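Local coordinates for protein Esterase/lipase (Lactobacillus rhamnosus, PDB 4N5H) that probably hydrolyses carboxylic esters, and may also transfer acyl groups, as an alpha/beta-hydrolase of the esterase/lipase family, at residues V35-E40 / T52-Y57; S122-S127 / S171-N176. The protein carries 1 engineered substitution. All blocks are in the same frame, centred on the assembly; numbering follows the deposited sequence.

Contact 1 of 2, residues V35-E40 / T52-Y57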
loop_
_atom_site.group_PDB
_atom_site.type_symbol
_atom_site.label_atom_id
_atom_site.label_comp_id
_atom_site.label_asym_id
_atom_site.label_seq_id
_atom_site.Cartn_x
_atom_site.Cartn_y
_atom_site.Cartn_z
ATOM N N VAL A 35 -16.855 3.904 6.531
ATOM C CA VAL A 35 -17.308 4.895 5.521
ATOM C C VAL A 35 -17.129 4.314 4.113
ATOM O O VAL A 35 -16.186 3.513 3.890
ATOM C CB VAL A 35 -16.458 6.166 5.671
ATOM C CG1 VAL A 35 -16.702 7.197 4.567
ATOM C CG2 VAL A 35 -16.791 6.785 7.029
ATOM N N HIS A 36 -18.044 4.696 3.236
ATOM C CA HIS A 36 -17.959 4.411 1.794
ATOM C C HIS A 36 -17.810 5.756 1.056
ATOM O O HIS A 36 -18.369 6.737 1.435
ATOM C CB HIS A 36 -19.231 3.763 1.275
ATOM C CG HIS A 36 -19.469 2.374 1.787
ATOM N ND1 HIS A 36 -20.685 1.739 1.689
ATOM C CD2 HIS A 36 -18.636 1.515 2.378
ATOM C CE1 HIS A 36 -20.592 0.537 2.235
ATOM N NE2 HIS A 36 -19.357 0.377 2.658
ATOM N N TRP A 37 -17.075 5.721 -0.032
ATOM C CA TRP A 37 -16.945 6.912 -0.874
ATOM C C TRP A 37 -17.207 6.521 -2.367
ATOM O O TRP A 37 -16.924 5.378 -2.781
ATOM C CB TRP A 37 -15.649 7.728 -0.712
ATOM C CG TRP A 37 -14.273 7.250 -1.240
ATOM C CD1 TRP A 37 -13.886 6.007 -1.570
ATOM C CD2 TRP A 37 -13.069 8.082 -1.358
ATOM N NE1 TRP A 37 -12.580 5.978 -1.887
ATOM C CE2 TRP A 37 -12.026 7.233 -1.762
ATOM C CE3 TRP A 37 -12.784 9.446 -1.140
ATOM C CZ2 TRP A 37 -10.680 7.708 -1.915
ATOM C CZ3 TRP A 37 -11.473 9.944 -1.432
ATOM C CH2 TRP A 37 -10.453 9.073 -1.787
ATOM N N GLU A 38 -17.629 7.540 -3.135
ATOM C CA GLU A 38 -17.843 7.470 -4.541
ATOM C C GLU A 38 -17.015 8.638 -5.109
ATOM O O GLU A 38 -17.231 9.768 -4.739
ATOM C CB GLU A 38 -19.335 7.705 -4.829
ATOM C CG GLU A 38 -20.263 6.616 -4.299
ATOM C CD GLU A 38 -21.732 7.016 -4.224
ATOM O OE1 GLU A 38 -22.087 8.162 -4.581
ATOM O OE2 GLU A 38 -22.569 6.232 -3.642
ATOM N N THR A 39 -16.125 8.317 -6.014
ATOM C CA THR A 39 -15.105 9.288 -6.378
ATOM C C THR A 39 -15.207 9.788 -7.812
ATOM O O THR A 39 -15.731 9.072 -8.699
ATOM C CB THR A 39 -13.687 8.721 -6.137
ATOM O OG1 THR A 39 -13.513 7.504 -6.846
ATOM C CG2 THR A 39 -13.453 8.496 -4.675
ATOM N N GLU A 40 -14.585 10.956 -8.031
ATOM C CA GLU A 40 -14.295 11.410 -9.393
ATOM C C GLU A 40 -15.528 11.618 -10.278
ATOM O O GLU A 40 -15.588 11.325 -11.467
ATOM C CB GLU A 40 -13.280 10.397 -10.045
ATOM C CG GLU A 40 -12.542 11.040 -11.245
ATOM C CD GLU A 40 -11.751 9.983 -12.023
ATOM O OE1 GLU A 40 -12.086 8.750 -12.016
ATOM O OE2 GLU A 40 -10.835 10.391 -12.808
ATOM N N THR A 52 -14.181 18.047 -10.658
ATOM C CA THR A 52 -14.689 16.774 -10.176
ATOM C C THR A 52 -14.948 16.850 -8.671
ATOM O O THR A 52 -14.469 17.739 -7.986
ATOM C CB THR A 52 -13.696 15.588 -10.457
ATOM O OG1 THR A 52 -12.441 15.899 -9.856
ATOM C CG2 THR A 52 -13.573 15.348 -11.949
ATOM N N LEU A 53 -15.702 15.901 -8.181
ATOM C CA LEU A 53 -16.076 15.861 -6.717
ATOM C C LEU A 53 -16.093 14.425 -6.218
ATOM O O LEU A 53 -16.217 13.472 -7.014
ATOM C CB LEU A 53 -17.360 16.662 -6.395
ATOM C CG LEU A 53 -18.596 16.221 -7.150
ATOM C CD1 LEU A 53 -19.270 15.002 -6.486
ATOM C CD2 LEU A 53 -19.662 17.281 -7.141
ATOM N N ASN A 54 -16.028 14.307 -4.863
ATOM C CA ASN A 54 -16.196 13.052 -4.180
ATOM C C ASN A 54 -17.419 13.173 -3.283
ATOM O O ASN A 54 -17.709 14.269 -2.729
ATOM C CB ASN A 54 -15.020 12.691 -3.245
ATOM C CG ASN A 54 -13.712 12.425 -3.997
ATOM O OD1 ASN A 54 -13.660 12.062 -5.129
ATOM N ND2 ASN A 54 -12.654 12.653 -3.300
ATOM N N LEU A 55 -18.042 12.022 -3.088
ATOM C CA LEU A 55 -19.148 11.842 -2.121
ATOM C C LEU A 55 -18.761 10.791 -1.096
ATOM O O LEU A 55 -18.220 9.716 -1.397
ATOM C CB LEU A 55 -20.443 11.425 -2.794
ATOM C CG LEU A 55 -20.876 12.304 -4.002
ATOM C CD1 LEU A 55 -22.130 11.797 -4.636
ATOM C CD2 LEU A 55 -21.051 13.757 -3.576
ATOM N N TYR A 56 -19.167 11.047 0.160
ATOM C CA TYR A 56 -18.787 10.178 1.275
ATOM C C TYR A 56 -20.066 9.910 2.112
ATOM O O TYR A 56 -20.931 10.793 2.304
ATOM C CB TYR A 56 -17.775 10.835 2.222
ATOM C CG TYR A 56 -16.566 11.446 1.557
ATOM C CD1 TYR A 56 -16.606 12.682 0.954
ATOM C CD2 TYR A 56 -15.337 10.786 1.635
ATOM C CE1 TYR A 56 -15.478 13.250 0.372
ATOM C CE2 TYR A 56 -14.186 11.371 1.097
ATOM C CZ TYR A 56 -14.283 12.602 0.423
ATOM O OH TYR A 56 -13.138 13.196 -0.074
ATOM N N TYR A 57 -20.143 8.699 2.654
ATOM C CA TYR A 57 -21.292 8.262 3.425
ATOM C C TYR A 57 -20.876 7.247 4.516
ATOM O O TYR A 57 -19.919 6.545 4.423
ATOM C CB TYR A 57 -22.194 7.396 2.491
ATOM C CG TYR A 57 -22.540 8.023 1.139
ATOM C CD1 TYR A 57 -21.736 7.803 0.061
ATOM C CD2 TYR A 57 -23.664 8.776 0.946
ATOM C CE1 TYR A 57 -21.999 8.313 -1.161
ATOM C CE2 TYR A 57 -23.979 9.293 -0.290
ATOM C CZ TYR A 57 -23.114 9.041 -1.379
ATOM O OH TYR A 57 -23.443 9.533 -2.622
#
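His36 pairs with Tyr57 and Glu38 with Leu55 as antiparallel hydrogen-bonded pairs, the two strand axes approaching to 4.6 Å with their directions 167° apart; Trp37 and Tyr56 form the non-hydrogen-bonded pair between them. Each hydrogen-bonded pair is joined by two backbone bonds, the shortest from Glu38 N to Leu55 O at 2.8 Å. The side chains then sort by face. On that of Glu38, the extended side chain of Glu38 and that of Tyr57 cross at about a right angle, and Tyr57 OH gives a 2.7 Å hydrogen bond to Glu38 OE1, meeting it from above the carboxylate plane. Tyr41 OH binds the same oxygen, so two hydroxyls hold this buried carboxylate. On the other face Trp37 and Tyr56 lie side by side with ring planes 37° apart, Trp37 CE3 reaching Tyr56 CE2 at 3.3 Å. The methyl CG2 of Thr39 sits over the centre of the indole. Asn54 has CG anti to its carbonyl carbon (chi1 -66°), which brings OD1 to Glu40 N at 3.2 Å, nearly along the C=O axis; Arg82 also binds OD1. Asn54 ND2 makes a weak bond to Tyr56 OH and a further one to Asn83. Glu40 OE1 meets His284 and Arg25 of the second subunit, the latter in a salt bridge. Such pairing is that of a beta hairpin, here bringing strands 35-42 and 52-58 into the mixed central sheet of the alpha/beta-hydrolase fold.

Contact 2 of 2, residues S122-S127 / S171-N176; sequences SLRWLS and SRVNFN
Arg124 reaches from helix 112-129 to the backbone of 171-176, a loop leading into strand 179-183 of the alpha/beta-hydrolase fold. Its CG stands opposite the backbone N (chi1 -162°), and a bend at chi3 (-36°) swings the guanidinium over to the loop. There NH1 donates to Arg172 O at 2.9 Å, an almost straight bond (171°) with the acceptor in the guanidinium plane, although the donor lies well above the carbonyl plane. NH2 also points at Ser171 O, at a separation so short that its exact length is doubtful. The flat group is sandwiched, with Ser171 CB over one face and Val173 CG1 over the other. With an alanine here the guanidinium is gone, and Arg172 O is likely to be left without this donor and the loop less firmly tied to the helix. Closer to the helix backbone, Val173 CG1 packs on Leu123 CB at 3.9 Å, while its CG2 covers the centre of the Phe175 ring. Phe175 presents its edge to the helix, with CE2 3.5 Å from Leu123 O and 3.8 Å from Ser127 CB. Ser127 OG, set between its backbone N and carbonyl carbon, donates to Arg124 O at 2.7 Å and accepts from a water that Asn174 N holds at 3.0 Å.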
loop_
_atom_site.group_PDB
_atom_site.type_symbol
_atom_site.label_atom_id
_atom_site.label_comp_id
_atom_site.label_asym_id
_atom_site.label_seq_id
_atom_site.Cartn_x
_atom_site.Cartn_y
_atom_site.Cartn_z
ATOM N N SER A 122 -20.538 22.628 -8.691
ATOM C CA SER A 122 -20.607 21.426 -7.834
ATOM C C SER A 122 -21.849 21.459 -6.981
ATOM O O SER A 122 -22.502 20.415 -6.811
ATOM C CB SER A 122 -19.369 21.255 -6.955
ATOM O OG SER A 122 -19.285 22.148 -5.871
ATOM N N LEU A 123 -22.267 22.626 -6.511
ATOM C CA LEU A 123 -23.518 22.704 -5.698
ATOM C C LEU A 123 -24.736 22.411 -6.586
ATOM O O LEU A 123 -25.645 21.717 -6.198
ATOM C CB LEU A 123 -23.708 24.116 -5.102
ATOM C CG LEU A 123 -22.586 24.661 -4.211
ATOM C CD1 LEU A 123 -22.895 26.085 -3.762
ATOM C CD2 LEU A 123 -22.401 23.849 -3.039
ATOM N N ARG A 124 -24.769 22.993 -7.804
ATOM C CA ARG A 124 -25.799 22.730 -8.750
ATOM C C ARG A 124 -25.891 21.259 -9.124
ATOM O O ARG A 124 -26.964 20.695 -9.161
ATOM C CB ARG A 124 -25.656 23.576 -10.020
ATOM C CG ARG A 124 -26.945 23.631 -10.828
ATOM C CD ARG A 124 -26.934 24.778 -11.916
ATOM N NE ARG A 124 -26.217 25.964 -11.413
ATOM C CZ ARG A 124 -26.726 26.881 -10.595
ATOM N NH1 ARG A 124 -28.028 26.864 -10.303
ATOM N NH2 ARG A 124 -25.931 27.840 -10.111
ATOM N N TRP A 125 -24.756 20.616 -9.393
ATOM C CA TRP A 125 -24.738 19.191 -9.591
ATOM C C TRP A 125 -25.397 18.457 -8.435
ATOM O O TRP A 125 -26.258 17.586 -8.616
ATOM C CB TRP A 125 -23.293 18.723 -9.766
ATOM C CG TRP A 125 -23.191 17.280 -10.193
ATOM C CD1 TRP A 125 -23.092 16.791 -11.463
ATOM C CD2 TRP A 125 -23.163 16.152 -9.338
ATOM N NE1 TRP A 125 -23.015 15.439 -11.456
ATOM C CE2 TRP A 125 -22.988 15.007 -10.158
ATOM C CE3 TRP A 125 -23.192 15.992 -7.945
ATOM C CZ2 TRP A 125 -22.961 13.720 -9.636
ATOM C CZ3 TRP A 125 -23.116 14.707 -7.451
ATOM C CH2 TRP A 125 -23.052 13.604 -8.281
ATOM N N LEU A 126 -24.996 18.805 -7.231
ATOM C CA LEU A 126 -25.565 18.118 -6.063
ATOM C C LEU A 126 -27.088 18.367 -5.964
ATOM O O LEU A 126 -27.849 17.475 -5.528
ATOM C CB LEU A 126 -24.841 18.573 -4.783
ATOM C CG LEU A 126 -25.051 17.667 -3.550
ATOM C CD1 LEU A 126 -24.396 16.315 -3.708
ATOM C CD2 LEU A 126 -24.425 18.370 -2.316
ATOM N N SER A 127 -27.536 19.561 -6.317
ATOM C CA SER A 127 -28.977 19.815 -6.259
ATOM C C SER A 127 -29.725 18.925 -7.234
ATOM O O SER A 127 -30.844 18.587 -6.970
ATOM C CB SER A 127 -29.278 21.315 -6.557
ATOM O OG SER A 127 -29.149 21.609 -7.920
ATOM N N SER A 171 -25.700 31.271 -11.003
ATOM C CA SER A 171 -27.114 31.273 -10.600
ATOM C C SER A 171 -27.216 30.728 -9.207
ATOM O O SER A 171 -26.441 29.886 -8.805
ATOM C CB SER A 171 -27.860 30.316 -11.534
ATOM O OG SER A 171 -27.824 30.823 -12.831
ATOM N N ARG A 172 -28.229 31.150 -8.497
ATOM C CA ARG A 172 -28.501 30.573 -7.175
ATOM C C ARG A 172 -28.768 29.076 -7.365
ATOM O O ARG A 172 -29.266 28.619 -8.392
ATOM C CB ARG A 172 -29.681 31.231 -6.507
ATOM C CG ARG A 172 -31.043 31.033 -7.124
ATOM C CD ARG A 172 -32.209 31.627 -6.247
ATOM N NE ARG A 172 -32.616 30.587 -5.269
ATOM C CZ ARG A 172 -32.421 30.593 -3.945
ATOM N NH1 ARG A 172 -31.825 31.636 -3.303
ATOM N NH2 ARG A 172 -32.821 29.527 -3.252
ATOM N N VAL A 173 -28.495 28.321 -6.314
ATOM C CA VAL A 173 -28.858 26.925 -6.298
ATOM C C VAL A 173 -30.156 26.752 -5.485
ATOM O O VAL A 173 -30.525 27.606 -4.677
ATOM C CB VAL A 173 -27.748 25.995 -5.795
ATOM C CG1 VAL A 173 -26.578 26.093 -6.776
ATOM C CG2 VAL A 173 -27.327 26.308 -4.354
ATOM N N ASN A 174 -30.830 25.643 -5.712
ATOM C CA ASN A 174 -32.177 25.419 -5.152
ATOM C C ASN A 174 -32.119 24.741 -3.764
ATOM O O ASN A 174 -32.884 23.765 -3.478
ATOM C CB ASN A 174 -32.976 24.566 -6.167
ATOM C CG ASN A 174 -34.467 24.456 -5.857
ATOM O OD1 ASN A 174 -35.125 23.445 -6.243
ATOM N ND2 ASN A 174 -35.032 25.473 -5.251
ATOM N N PHE A 175 -31.215 25.165 -2.906
ATOM C CA PHE A 175 -31.216 24.797 -1.510
ATOM C C PHE A 175 -30.510 25.901 -0.791
ATOM O O PHE A 175 -29.955 26.759 -1.438
ATOM C CB PHE A 175 -30.626 23.406 -1.281
ATOM C CG PHE A 175 -29.176 23.216 -1.726
ATOM C CD1 PHE A 175 -28.095 23.588 -0.895
ATOM C CD2 PHE A 175 -28.880 22.705 -2.973
ATOM C CE1 PHE A 175 -26.779 23.396 -1.289
ATOM C CE2 PHE A 175 -27.541 22.455 -3.371
ATOM C CZ PHE A 175 -26.487 22.792 -2.513
ATOM N N ASN A 176 -30.611 25.909 0.541
ATOM C CA ASN A 176 -30.038 26.996 1.345
ATOM C C ASN A 176 -29.001 26.340 2.261
ATOM O O ASN A 176 -29.043 25.132 2.463
ATOM C CB ASN A 176 -31.110 27.597 2.271
ATOM C CG ASN A 176 -32.381 28.118 1.530
ATOM O OD1 ASN A 176 -32.306 28.987 0.665
ATOM N ND2 ASN A 176 -33.575 27.570 1.921
HETATM O O HOH W 1 -24.059 28.725 -11.348
HETATM O O HOH W 2 -29.930 24.168 -8.167
#

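Two layers of one fold meet here. Contact 1 is buried and lies within the sheet, where regular backbone pairing sets the register; buried polar side chains such as Glu38 and Asn54 find partners within the chain, while the partly exposed Glu40 turns to the second subunit. Contact 2 is only partly buried: a helix side chain binds loop carbonyls near solvent, waters take part, and the apolar residues beneath turn inward, Leu123 and Phe175 both reaching Ile70 of strand 66-72. No element is shared, yet the contacts touch. Leu53 CD2 packs against Trp125 CE3 at 3.8 Å, while Leu55 meets Trp125 and Leu126, so helix 112-129 covers one face of strand 52-58 and also meets loop 171-176.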